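Long-range contacts in NAD-dependent dehydrogenase (Rhizobium meliloti, PDB 4Z0P), which acts as an NADPH-dependent glyoxylate/hydroxypyruvate reductase and, like its D-2-hydroxyacid dehydrogenase relatives, probably transfers hydride from the nicotinamide to a 2-oxoacid: residues K165-R171 with G178-A184; M148-Q153 with K173-E177; L113-R119 with M275-Y279. All blocks are in the same frame, centred on the assembly; numbering follows the deposited sequence. Where two conformers were deposited one is given.

From the N terminus the chain first builds a five-stranded parallel sheet, then enters the seven-stranded cofactor-binding sheet by way of helix 97-115. Residues 113-119, at the end of that helix and the start of the next, wait for 275-279, so contact 3 closes the longest loop and ties the helices to outer strand 278-280. Contacts 1 and 2 both form within this loop, toward the other edge of the sheet, and their segments alternate: 148-153, 165-171, 173-177, 178-184. Contact 2 joins the start of helix 150-161 to the loop between two strands, and contact 1 pairs those strands. The two touch through T181 and R174, and both meet NADPH.

Contact 1 (K165-R171 with G178-A184); sequences KVIGWSR and GVETYDA. With NDP (NADPH dihydro-nicotinamide-adenine-dinucleotide phosphate), chain H.
At the C-terminal end of the strand pair, the indole of W169 bonds to the backbone of A184, with NE1 of W169 3.2 Å from A184 O. The oxygen lies in the ring plane, but the nitrogen stands above the carbonyl plane at a C=O...N angle of 103°. With chi1 at 177°, the side chain swings forward beside its own carbonyl carbon, which carries the six-membered ring to the cofactor: CH2 of W169 is 3.4 Å from C2A of NADPH. A leucine in place of W169 would probably leave A184 O without its indole donor and open a gap beside the adenine. The guanidinium of R171, hydrogen-bonded to Y320, presents one face to N6A of the same base.

Back along the strands, backbone bonds hold the parallel pair together. G168 both donates and accepts, its N lying 3.0 Å from E180 O and its O 2.8 Å from Y182 N; S170 N then reaches Y182 O, and A184 N reaches R171 O. At the far end, K165, bent at chi2 and chi4, brings NZ to 2.6 Å from E180 OE2 in a salt bridge that meets the oxygen on its anti side. E180 OE1 is held by R193, and a water links K165 NZ, V166 O and E180 N. I167, W169 and Y182 share the face packed by helix 187-193, while V166 and V179 turn to helix 150-161. The arrangement is that of an outer parallel strand pair of a Rossmann fold, beside the adenosine half of the dinucleotide.

Contact 2 (M148-Q153 with K173-E177); sequences MGVLGQ and KRVIE. With NDP (NADPH dihydro-nicotinamide-adenine-dinucleotide phosphate), chain H.
R174 reaches from its loop across M148 and Q153 toward the phosphate on the adenosine ribose of NADPH. Its CB points toward the helix start, and CG rests 3.8 Å from CB of M148. At CD the neighbours are M148 O and the amide nitrogen of Q153. NE comes within 3.2 Å of M148 O, but at an angle too poor for a hydrogen bond; the oxygen lies over one face of the guanidinium. CZ is close to both M148 O and O1X of the phosphate. The bend at chi2 (-87°) turns the outer part of the chain along the loop that carries G149, and NH1 of R174 ends 2.8 Å from O1X in a weak, bent bond. NH2 faces NE2 of Q153 at 3.7 Å.

That amide nitrogen stands over the same guanidinium face as M148 O, its plane 71° from that of the arginine. Its position is fixed by a nearly straight bond of 2.8 Å from Q153 NE2 to M148 O, which gives the carbonyl the partner R174 does not supply. Farther along the loop, CD1 of I176 abuts CG of Q153 at 3.7 Å and, in one of two conformers of M148, the sulphur as well.

The helix start grips the pyrophosphate through the amides of V150 and L151. G149, the N-cap, passes so close to the cofactor that a CB would clash with O5B, consistent with a glycine-rich Rossmann dinucleotide loop. The contact thus lies at the N-terminal end of helix 150-161, just after strand 142-146, and faces the loop joining strands 165-169 and 180-182; T181 of the latter packs on I176 and probably bonds to R174 O.

Contact 3 (L113-R119 with M275-Y279); sequences LHLRQHR and MPNVY. With OXD (oxalic acid), chain D.
The backbones of R119 and N277 approach to 6.5 Å between CA atoms where a Schellman motif ends helix 97-115 beside an outermost strand, 278-280, of the Rossmann sheet. Q117, at positive phi, is the C-prime residue, and the turn it makes leads directly into helix 118-126, so that L113 and H114 before it and H118 and R119 after it all meet Y279.

The ring of Y279 is sandwiched. CD1 of L113 sits over the centre of one face, 4.0 Å from the centroid, while R119 lies across the opposite face in an off-centre cation-pi contact, the guanidinium and ring planes 42° apart. An edge of Y279 points at the face of H114 in an offset edge-to-face pair with planes at 76°; NE2 of H114 is held by S257 of the neighbouring strand. The hydroxyl of Y279 lies in the plane of the H118 ring, at its edge, and 2.6 Å from a water that also joins L113 O and R119 N.

H118 and R119 also bind an oxalate, distinct from the one in the pocket of W54 and R235. NE2 of H118 donates to O5 at 2.8 Å, and NE of R119 to O6 at 3.1 Å. The same two side chains of the second subunit bind this oxalate too, so it bridges the dimer, and E122 of that subunit forms a salt bridge with R119.

Bent at chi2 (-79°), R119 turns its terminal nitrogens to the strand backbone. NH1 donates to P276 O at 2.8 Å, and both NH1, at 3.0 Å, and NH2, at 3.1 Å, grip V278 O from the same face of its carbonyl plane.

Contact 1 (K165-R171 with G178-A184)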
loop_
_atom_site.group_PDB
_atom_site.type_symbol
_atom_site.label_atom_id
_atom_site.label_comp_id
_atom_site.label_asym_id
_atom_site.label_seq_id
_atom_site.Cartn_x
_atom_site.Cartn_y
_atom_site.Cartn_z
ATOM N N LYS A 165 13.128 -1.667 4.983
ATOM C CA LYS A 165 14.209 -1.033 5.731
ATOM C C LYS A 165 13.987 0.450 5.596
ATOM O O LYS A 165 13.790 0.939 4.482
ATOM C CB LYS A 165 15.569 -1.459 5.162
ATOM C CG LYS A 165 16.758 -0.810 5.850
ATOM C CD LYS A 165 17.192 -1.573 7.093
ATOM C CE LYS A 165 18.381 -0.898 7.756
ATOM N NZ LYS A 165 18.019 0.427 8.322
ATOM N N VAL A 166 14.059 1.184 6.694
ATOM C CA VAL A 166 13.752 2.613 6.653
ATOM C C VAL A 166 14.828 3.393 7.351
ATOM O O VAL A 166 15.241 3.039 8.453
ATOM C CB VAL A 166 12.381 2.920 7.311
ATOM C CG1 VAL A 166 12.065 4.395 7.161
ATOM C CG2 VAL A 166 11.269 2.091 6.693
ATOM N N ILE A 167 15.259 4.466 6.708
ATOM C CA ILE A 167 16.145 5.435 7.331
ATOM C C ILE A 167 15.580 6.836 7.098
ATOM O O ILE A 167 14.832 7.057 6.158
ATOM C CB ILE A 167 17.598 5.325 6.800
ATOM C CG1 ILE A 167 17.672 5.545 5.272
ATOM C CG2 ILE A 167 18.176 3.975 7.171
ATOM C CD1 ILE A 167 19.060 5.452 4.675
ATOM N N GLY A 168 16.017 7.779 7.927
ATOM C CA GLY A 168 15.499 9.149 7.879
ATOM C C GLY A 168 16.587 10.202 7.906
ATOM O O GLY A 168 17.673 9.968 8.432
ATOM N N TRP A 169 16.254 11.371 7.356
ATOM C CA TRP A 169 17.161 12.516 7.349
ATOM C C TRP A 169 16.395 13.783 7.663
ATOM O O TRP A 169 15.275 13.985 7.191
ATOM C CB TRP A 169 17.848 12.628 5.990
ATOM C CG TRP A 169 18.755 13.802 5.839
ATOM C CD1 TRP A 169 20.083 13.863 6.167
ATOM C CD2 TRP A 169 18.419 15.096 5.310
ATOM N NE1 TRP A 169 20.595 15.107 5.864
ATOM C CE2 TRP A 169 19.587 15.885 5.357
ATOM C CE3 TRP A 169 17.244 15.667 4.809
ATOM C CZ2 TRP A 169 19.624 17.213 4.877
ATOM C CZ3 TRP A 169 17.274 16.987 4.356
ATOM C CH2 TRP A 169 18.451 17.747 4.399
ATOM N N SER A 170 17.017 14.645 8.469
ATOM C CA SER A 170 16.477 15.991 8.710
ATOM C C SER A 170 17.614 16.842 9.216
ATOM O O SER A 170 18.749 16.364 9.321
ATOM C CB SER A 170 15.294 15.947 9.686
ATOM O OG SER A 170 15.672 15.347 10.916
ATOM N N ARG A 171 17.332 18.094 9.540
ATOM C CA ARG A 171 18.418 19.008 9.913
ATOM C C ARG A 171 19.082 18.567 11.201
ATOM O O ARG A 171 20.313 18.443 11.266
ATOM C CB ARG A 171 17.901 20.441 10.002
ATOM C CG ARG A 171 18.997 21.456 10.301
ATOM C CD ARG A 171 18.769 22.779 9.587
ATOM N NE ARG A 171 17.415 23.281 9.784
ATOM C CZ ARG A 171 16.901 24.333 9.151
ATOM N NH1 ARG A 171 17.619 25.034 8.265
ATOM N NH2 ARG A 171 15.650 24.693 9.414
ATOM N N GLY A 178 13.630 1.646 15.666
ATOM C CA GLY A 178 13.569 0.870 14.419
ATOM C C GLY A 178 13.889 1.626 13.134
ATOM O O GLY A 178 13.756 1.063 12.031
ATOM N N VAL A 179 14.303 2.892 13.269
ATOM C CA VAL A 179 14.608 3.768 12.134
ATOM C C VAL A 179 15.901 4.535 12.434
ATOM O O VAL A 179 15.917 5.425 13.275
ATOM C CB VAL A 179 13.468 4.780 11.881
ATOM C CG1 VAL A 179 13.839 5.742 10.754
ATOM C CG2 VAL A 179 12.163 4.053 11.537
ATOM N N GLU A 180 16.971 4.197 11.722
ATOM C CA GLU A 180 18.218 4.930 11.845
ATOM C C GLU A 180 18.000 6.296 11.214
ATOM O O GLU A 180 17.401 6.385 10.137
ATOM C CB GLU A 180 19.351 4.260 11.086
ATOM C CG GLU A 180 19.688 2.849 11.520
ATOM C CD GLU A 180 20.540 2.177 10.479
ATOM O OE1 GLU A 180 21.685 2.651 10.313
ATOM O OE2 GLU A 180 20.047 1.241 9.793
ATOM N N THR A 181 18.462 7.338 11.882
ATOM C CA THR A 181 18.343 8.688 11.358
ATOM C C THR A 181 19.686 9.382 11.228
ATOM O O THR A 181 20.666 9.031 11.914
ATOM C CB THR A 181 17.427 9.551 12.234
ATOM O OG1 THR A 181 17.979 9.633 13.544
ATOM C CG2 THR A 181 16.052 8.955 12.310
ATOM N N TYR A 182 19.709 10.372 10.343
ATOM C CA TYR A 182 20.875 11.141 9.988
ATOM C C TYR A 182 20.556 12.611 10.159
ATOM O O TYR A 182 19.432 13.022 9.923
ATOM C CB TYR A 182 21.242 10.907 8.518
ATOM C CG TYR A 182 21.763 9.509 8.211
ATOM C CD1 TYR A 182 20.890 8.431 8.062
ATOM C CD2 TYR A 182 23.134 9.276 8.055
ATOM C CE1 TYR A 182 21.371 7.152 7.795
ATOM C CE2 TYR A 182 23.622 8.009 7.780
ATOM C CZ TYR A 182 22.746 6.955 7.631
ATOM O OH TYR A 182 23.238 5.701 7.364
ATOM N N ASP A 183 21.553 13.403 10.567
ATOM C CA ASP A 183 21.415 14.865 10.603
ATOM C C ASP A 183 21.874 15.491 9.284
ATOM O O ASP A 183 22.237 14.774 8.375
ATOM C CB ASP A 183 22.150 15.466 11.799
ATOM C CG ASP A 183 23.638 15.203 11.782
ATOM O OD1 ASP A 183 24.203 14.800 10.746
ATOM O OD2 ASP A 183 24.253 15.418 12.834
ATOM N N ALA A 184 21.881 16.826 9.199
ATOM C CA ALA A 184 22.133 17.525 7.943
ATOM C C ALA A 184 23.407 17.038 7.263
ATOM O O ALA A 184 23.378 16.677 6.088
ATOM C CB ALA A 184 22.185 19.043 8.163
HETATM P PA NDP H . 7.116 19.151 10.313
HETATM O O1A NDP H . 7.431 20.611 10.601
HETATM O O2A NDP H . 6.570 18.330 11.432
HETATM O O5B NDP H . 8.469 18.498 9.812
HETATM C C5B NDP H . 9.360 19.116 8.908
HETATM C C4B NDP H . 10.628 18.307 8.876
HETATM O O4B NDP H . 11.442 18.848 7.838
HETATM C C3B NDP H . 11.452 18.382 10.160
HETATM O O3B NDP H . 12.043 17.104 10.368
HETATM C C2B NDP H . 12.508 19.414 9.829
HETATM O O2B NDP H . 13.726 19.272 10.534
HETATM C C1B NDP H . 12.730 19.097 8.374
HETATM N N9A NDP H . 13.389 20.232 7.706
HETATM C C8A NDP H . 12.927 21.471 7.443
HETATM N N7A NDP H . 13.795 22.239 6.824
HETATM C C5A NDP H . 14.893 21.440 6.677
HETATM C C6A NDP H . 16.169 21.656 6.120
HETATM N N6A NDP H . 16.530 22.830 5.552
HETATM N N1A NDP H . 17.064 20.628 6.135
HETATM C C2A NDP H . 16.703 19.465 6.696
HETATM N N3A NDP H . 15.533 19.151 7.260
HETATM C C4A NDP H . 14.659 20.190 7.207
HETATM O O3 NDP H . 6.150 19.202 9.018
HETATM P PN NDP H . 5.101 18.014 8.669
HETATM O O1N NDP H . 5.777 16.687 8.752
HETATM O O2N NDP H . 3.824 18.222 9.400
HETATM O O5D NDP H . 4.791 18.438 7.166
HETATM C C5D NDP H . 5.832 18.406 6.210
HETATM C C4D NDP H . 5.388 19.059 4.909
HETATM O O4D NDP H . 4.524 18.184 4.181
HETATM C C3D NDP H . 4.557 20.329 5.029
HETATM O O3D NDP H . 5.400 21.469 5.290
HETATM C C2D NDP H . 3.830 20.450 3.705
HETATM O O2D NDP H . 4.606 21.224 2.772
HETATM C C1D NDP H . 3.809 18.970 3.241
HETATM N N1N NDP H . 2.451 18.437 3.109
HETATM C C2N NDP H . 1.963 18.024 1.874
HETATM C C3N NDP H . 0.710 17.507 1.733
HETATM C C7N NDP H . 0.210 16.912 0.450
HETATM O O7N NDP H . -1.017 16.723 0.336
HETATM N N7N NDP H . 1.053 16.627 -0.519
HETATM C C4N NDP H . -0.183 17.440 2.915
HETATM C C5N NDP H . 0.412 17.920 4.187
HETATM C C6N NDP H . 1.654 18.360 4.260
HETATM P P2B NDP H . 13.840 19.674 12.089
HETATM O O1X NDP H . 13.082 18.584 12.801
HETATM O O2X NDP H . 15.340 19.606 12.315
HETATM O O3X NDP H . 13.251 21.027 12.234
HETATM O O HOH W 1 16.799 1.704 10.150
HETATM O O HOH W 2 13.938 -0.198 9.288
HETATM O O HOH W 3 16.891 12.953 11.488
#

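Contact 2 (M148-Q153 with K173-E177)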
loop_
_atom_site.group_PDB
_atom_site.type_symbol
_atom_site.label_atom_id
_atom_site.label_comp_id
_atom_site.label_asym_id
_atom_site.label_seq_id
_atom_site.Cartn_x
_atom_site.Cartn_y
_atom_site.Cartn_z
ATOM N N MET A 148 11.765 14.468 8.887
ATOM C CA MET A 148 11.462 13.567 10.008
ATOM C C MET A 148 10.568 14.273 11.019
ATOM O O MET A 148 10.828 14.236 12.226
ATOM C CB MET A 148 12.765 13.144 10.702
ATOM C CG MET A 148 13.532 12.061 9.982
ATOM S SD MET A 148 12.735 10.469 10.240
ATOM C CE MET A 148 11.789 10.294 8.732
ATOM N N GLY A 149 9.535 14.932 10.525
ATOM C CA GLY A 149 8.602 15.634 11.365
ATOM C C GLY A 149 7.374 14.792 11.627
ATOM O O GLY A 149 7.438 13.554 11.658
ATOM N N VAL A 150 6.237 15.456 11.787
ATOM C CA VAL A 150 4.993 14.739 12.072
ATOM C C VAL A 150 4.731 13.685 10.995
ATOM O O VAL A 150 4.479 12.503 11.299
ATOM C CB VAL A 150 3.804 15.715 12.188
ATOM C CG1 VAL A 150 2.485 14.970 12.335
ATOM C CG2 VAL A 150 3.984 16.614 13.409
ATOM N N LEU A 151 4.829 14.090 9.730
ATOM C CA LEU A 151 4.475 13.182 8.627
ATOM C C LEU A 151 5.572 12.160 8.369
ATOM O O LEU A 151 5.299 10.955 8.247
ATOM C CB LEU A 151 4.125 13.993 7.371
ATOM C CG LEU A 151 2.951 14.955 7.534
ATOM C CD1 LEU A 151 2.636 15.699 6.229
ATOM C CD2 LEU A 151 1.703 14.292 8.099
ATOM N N GLY A 152 6.818 12.616 8.321
ATOM C CA GLY A 152 7.942 11.712 8.098
ATOM C C GLY A 152 8.061 10.610 9.135
ATOM O O GLY A 152 8.297 9.438 8.799
ATOM N N GLN A 153 7.862 10.963 10.399
ATOM C CA GLN A 153 7.970 9.934 11.451
ATOM C C GLN A 153 6.881 8.864 11.353
ATOM O O GLN A 153 7.150 7.666 11.503
ATOM C CB GLN A 153 7.992 10.529 12.838
ATOM C CG GLN A 153 9.232 11.369 13.056
ATOM C CD GLN A 153 9.293 11.918 14.454
ATOM O OE1 GLN A 153 8.893 11.247 15.393
ATOM N NE2 GLN A 153 9.794 13.134 14.600
ATOM N N LYS A 173 19.234 15.488 14.179
ATOM C CA LYS A 173 19.028 14.038 14.288
ATOM C C LYS A 173 17.860 13.728 15.233
ATOM O O LYS A 173 17.796 14.262 16.333
ATOM C CB LYS A 173 20.302 13.350 14.790
ATOM C CG LYS A 173 20.351 11.857 14.507
ATOM C CD LYS A 173 21.732 11.273 14.770
ATOM C CE LYS A 173 22.698 11.545 13.624
ATOM N NZ LYS A 173 24.095 11.142 13.950
ATOM N N ARG A 174 16.947 12.863 14.792
ATOM C CA ARG A 174 15.760 12.482 15.565
ATOM C C ARG A 174 15.922 11.050 16.065
ATOM O O ARG A 174 16.452 10.207 15.350
ATOM C CB ARG A 174 14.518 12.563 14.673
ATOM C CG ARG A 174 14.195 13.952 14.128
ATOM C CD ARG A 174 13.338 14.783 15.079
ATOM N NE ARG A 174 12.593 15.822 14.360
ATOM C CZ ARG A 174 11.536 16.490 14.838
ATOM N NH1 ARG A 174 10.938 17.412 14.078
ATOM N NH2 ARG A 174 11.055 16.252 16.063
ATOM N N VAL A 175 15.449 10.770 17.275
ATOM C CA VAL A 175 15.546 9.433 17.875
ATOM C C VAL A 175 14.228 8.676 17.671
ATOM O O VAL A 175 13.215 9.024 18.261
ATOM C CB VAL A 175 15.898 9.515 19.374
ATOM C CG1 VAL A 175 16.102 8.123 19.959
ATOM C CG2 VAL A 175 17.158 10.349 19.575
ATOM N N ILE A 176 14.253 7.644 16.823
ATOM C CA ILE A 176 13.052 6.898 16.435
ATOM C C ILE A 176 13.358 5.406 16.455
ATOM O O ILE A 176 14.253 4.959 15.739
ATOM C CB ILE A 176 12.605 7.299 15.011
ATOM C CG1 ILE A 176 12.322 8.801 14.955
ATOM C CG2 ILE A 176 11.363 6.522 14.570
ATOM C CD1 ILE A 176 12.304 9.352 13.565
ATOM N N GLU A 177 12.605 4.639 17.243
ATOM C CA GLU A 177 12.858 3.205 17.386
ATOM C C GLU A 177 12.669 2.500 16.032
ATOM O O GLU A 177 11.692 2.765 15.321
ATOM C CB GLU A 177 11.955 2.590 18.473
HETATM P PA NDP H . 7.116 19.151 10.313
HETATM O O1A NDP H . 7.431 20.611 10.601
HETATM O O2A NDP H . 6.570 18.330 11.432
HETATM O O5B NDP H . 8.469 18.498 9.812
HETATM C C5B NDP H . 9.360 19.116 8.908
HETATM C C4B NDP H . 10.628 18.307 8.876
HETATM O O4B NDP H . 11.442 18.848 7.838
HETATM C C3B NDP H . 11.452 18.382 10.160
HETATM O O3B NDP H . 12.043 17.104 10.368
HETATM C C2B NDP H . 12.508 19.414 9.829
HETATM O O2B NDP H . 13.726 19.272 10.534
HETATM C C1B NDP H . 12.730 19.097 8.374
HETATM N N9A NDP H . 13.389 20.232 7.706
HETATM C C8A NDP H . 12.927 21.471 7.443
HETATM N N7A NDP H . 13.795 22.239 6.824
HETATM C C5A NDP H . 14.893 21.440 6.677
HETATM C C6A NDP H . 16.169 21.656 6.120
HETATM N N6A NDP H . 16.530 22.830 5.552
HETATM N N1A NDP H . 17.064 20.628 6.135
HETATM C C2A NDP H . 16.703 19.465 6.696
HETATM N N3A NDP H . 15.533 19.151 7.260
HETATM C C4A NDP H . 14.659 20.190 7.207
HETATM O O3 NDP H . 6.150 19.202 9.018
HETATM P PN NDP H . 5.101 18.014 8.669
HETATM O O1N NDP H . 5.777 16.687 8.752
HETATM O O2N NDP H . 3.824 18.222 9.400
HETATM O O5D NDP H . 4.791 18.438 7.166
HETATM C C5D NDP H . 5.832 18.406 6.210
HETATM C C4D NDP H . 5.388 19.059 4.909
HETATM O O4D NDP H . 4.524 18.184 4.181
HETATM C C3D NDP H . 4.557 20.329 5.029
HETATM O O3D NDP H . 5.400 21.469 5.290
HETATM C C2D NDP H . 3.830 20.450 3.705
HETATM O O2D NDP H . 4.606 21.224 2.772
HETATM C C1D NDP H . 3.809 18.970 3.241
HETATM N N1N NDP H . 2.451 18.437 3.109
HETATM C C2N NDP H . 1.963 18.024 1.874
HETATM C C3N NDP H . 0.710 17.507 1.733
HETATM C C7N NDP H . 0.210 16.912 0.450
HETATM O O7N NDP H . -1.017 16.723 0.336
HETATM N N7N NDP H . 1.053 16.627 -0.519
HETATM C C4N NDP H . -0.183 17.440 2.915
HETATM C C5N NDP H . 0.412 17.920 4.187
HETATM C C6N NDP H . 1.654 18.360 4.260
HETATM P P2B NDP H . 13.840 19.674 12.089
HETATM O O1X NDP H . 13.082 18.584 12.801
HETATM O O2X NDP H . 15.340 19.606 12.315
HETATM O O3X NDP H . 13.251 21.027 12.234
#

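Contact 3 (L113-R119 with M275-Y279)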
loop_
_atom_site.group_PDB
_atom_site.type_symbol
_atom_site.label_atom_id
_atom_site.label_comp_id
_atom_site.label_asym_id
_atom_site.label_seq_id
_atom_site.Cartn_x
_atom_site.Cartn_y
_atom_site.Cartn_z
ATOM N N LEU A 113 3.548 0.271 -4.759
ATOM C CA LEU A 113 3.416 0.314 -6.230
ATOM C C LEU A 113 4.773 0.124 -6.891
ATOM O O LEU A 113 4.901 -0.624 -7.863
ATOM C CB LEU A 113 2.802 1.635 -6.681
ATOM C CG LEU A 113 1.288 1.845 -6.496
ATOM C CD1 LEU A 113 0.973 3.306 -6.793
ATOM C CD2 LEU A 113 0.552 0.944 -7.456
ATOM N N HIS A 114 5.796 0.804 -6.378
ATOM C CA HIS A 114 7.146 0.648 -6.929
ATOM C C HIS A 114 7.775 -0.707 -6.583
ATOM O O HIS A 114 8.307 -1.390 -7.463
ATOM C CB HIS A 114 8.018 1.824 -6.519
ATOM C CG HIS A 114 7.601 3.097 -7.176
ATOM N ND1 HIS A 114 7.809 3.371 -8.514
ATOM C CD2 HIS A 114 6.979 4.180 -6.670
ATOM C CE1 HIS A 114 7.333 4.568 -8.797
ATOM N NE2 HIS A 114 6.825 5.081 -7.694
ATOM N N LEU A 115 7.655 -1.140 -5.333
ATOM C CA LEU A 115 8.198 -2.440 -4.921
ATOM C C LEU A 115 7.617 -3.566 -5.744
ATOM O O LEU A 115 8.337 -4.445 -6.221
ATOM C CB LEU A 115 7.896 -2.721 -3.461
ATOM C CG LEU A 115 8.256 -4.124 -2.916
ATOM C CD1 LEU A 115 9.775 -4.295 -2.890
ATOM C CD2 LEU A 115 7.610 -4.350 -1.558
ATOM N N ARG A 116 6.301 -3.544 -5.876
ATOM C CA ARG A 116 5.572 -4.645 -6.499
ATOM C C ARG A 116 5.408 -4.495 -8.027
ATOM O O ARG A 116 4.658 -5.221 -8.652
ATOM C CB ARG A 116 4.235 -4.843 -5.792
ATOM C CG ARG A 116 4.335 -5.205 -4.307
ATOM C CD ARG A 116 5.154 -6.461 -3.987
ATOM N NE ARG A 116 4.463 -7.605 -4.553
ATOM C CZ ARG A 116 3.902 -8.603 -3.869
ATOM N NH1 ARG A 116 4.038 -8.718 -2.561
ATOM N NH2 ARG A 116 3.216 -9.514 -4.540
ATOM N N GLN A 117 6.176 -3.601 -8.621
ATOM C CA GLN A 117 6.347 -3.525 -10.083
ATOM C C GLN A 117 4.995 -3.371 -10.765
ATOM O O GLN A 117 4.701 -3.968 -11.802
ATOM C CB GLN A 117 7.088 -4.760 -10.601
ATOM C CG GLN A 117 8.401 -4.963 -9.886
ATOM C CD GLN A 117 9.157 -6.164 -10.376
ATOM O OE1 GLN A 117 9.901 -6.087 -11.358
ATOM N NE2 GLN A 117 8.978 -7.284 -9.696
ATOM N N HIS A 118 4.176 -2.505 -10.179
ATOM C CA HIS A 118 2.804 -2.343 -10.651
ATOM C C HIS A 118 2.738 -1.909 -12.097
ATOM O O HIS A 118 1.944 -2.464 -12.867
ATOM C CB HIS A 118 2.046 -1.366 -9.764
ATOM C CG HIS A 118 0.647 -1.137 -10.215
ATOM N ND1 HIS A 118 -0.327 -2.105 -10.100
ATOM C CD2 HIS A 118 0.053 -0.066 -10.790
ATOM C CE1 HIS A 118 -1.469 -1.624 -10.558
ATOM N NE2 HIS A 118 -1.267 -0.389 -10.981
ATOM N N ARG A 119 3.576 -0.946 -12.494
ATOM C CA ARG A 119 3.545 -0.505 -13.896
ATOM C C ARG A 119 3.955 -1.605 -14.891
ATOM O O ARG A 119 3.334 -1.735 -15.947
ATOM C CB ARG A 119 4.286 0.814 -14.116
ATOM C CG ARG A 119 3.432 2.029 -13.690
ATOM C CD ARG A 119 2.364 2.436 -14.726
ATOM N NE ARG A 119 1.516 3.578 -14.328
ATOM C CZ ARG A 119 1.919 4.854 -14.328
ATOM N NH1 ARG A 119 3.152 5.162 -14.680
ATOM N NH2 ARG A 119 1.091 5.827 -13.976
ATOM N N MET A 275 4.259 9.554 -18.688
ATOM C CA MET A 275 5.475 8.793 -18.562
ATOM C C MET A 275 5.254 7.458 -17.925
ATOM O O MET A 275 4.494 7.345 -16.978
ATOM C CB MET A 275 6.504 9.586 -17.852
ATOM C CG MET A 275 7.060 10.558 -18.843
ATOM S SD MET A 275 7.993 11.718 -17.926
ATOM C CE MET A 275 9.538 10.808 -17.842
ATOM N N PRO A 276 5.919 6.425 -18.481
ATOM C CA PRO A 276 5.539 5.069 -18.107
ATOM C C PRO A 276 5.826 4.670 -16.651
ATOM O O PRO A 276 5.145 3.789 -16.129
ATOM C CB PRO A 276 6.312 4.202 -19.107
ATOM C CG PRO A 276 7.500 5.015 -19.500
ATOM C CD PRO A 276 7.033 6.446 -19.462
ATOM N N ASN A 277 6.793 5.304 -15.988
ATOM C CA ASN A 277 7.074 4.945 -14.589
ATOM C C ASN A 277 6.921 6.136 -13.644
ATOM O O ASN A 277 7.575 6.173 -12.607
ATOM C CB ASN A 277 8.456 4.295 -14.452
ATOM C CG ASN A 277 8.557 2.969 -15.187
ATOM O OD1 ASN A 277 7.782 2.046 -14.917
ATOM N ND2 ASN A 277 9.514 2.858 -16.118
ATOM N N VAL A 278 6.016 7.057 -13.980
ATOM C CA VAL A 278 5.638 8.163 -13.109
ATOM C C VAL A 278 4.182 8.082 -12.747
ATOM O O VAL A 278 3.323 7.955 -13.627
ATOM C CB VAL A 278 5.896 9.553 -13.735
ATOM C CG1 VAL A 278 5.530 10.644 -12.741
ATOM C CG2 VAL A 278 7.368 9.693 -14.114
ATOM N N TYR A 279 3.903 8.157 -11.445
ATOM C CA TYR A 279 2.544 8.269 -10.938
ATOM C C TYR A 279 2.245 9.698 -10.556
ATOM O O TYR A 279 2.931 10.262 -9.710
ATOM C CB TYR A 279 2.343 7.432 -9.693
ATOM C CG TYR A 279 2.501 5.957 -9.911
ATOM C CD1 TYR A 279 1.517 5.230 -10.552
ATOM C CD2 TYR A 279 3.653 5.304 -9.546
ATOM C CE1 TYR A 279 1.637 3.868 -10.738
ATOM C CE2 TYR A 279 3.821 3.933 -9.750
ATOM C CZ TYR A 279 2.807 3.212 -10.354
ATOM O OH TYR A 279 2.949 1.870 -10.525
HETATM C C1 OXD D . -3.014 1.667 -13.308
HETATM C C2 OXD D . -1.640 2.106 -13.485
HETATM O O3 OXD D . -3.875 2.021 -14.134
HETATM O O4 OXD D . -1.006 2.500 -12.490
HETATM O O5 OXD D . -3.287 0.950 -12.326
HETATM O O6 OXD D . -1.130 2.079 -14.620
HETATM O O HOH W 4 5.316 0.682 -10.612
#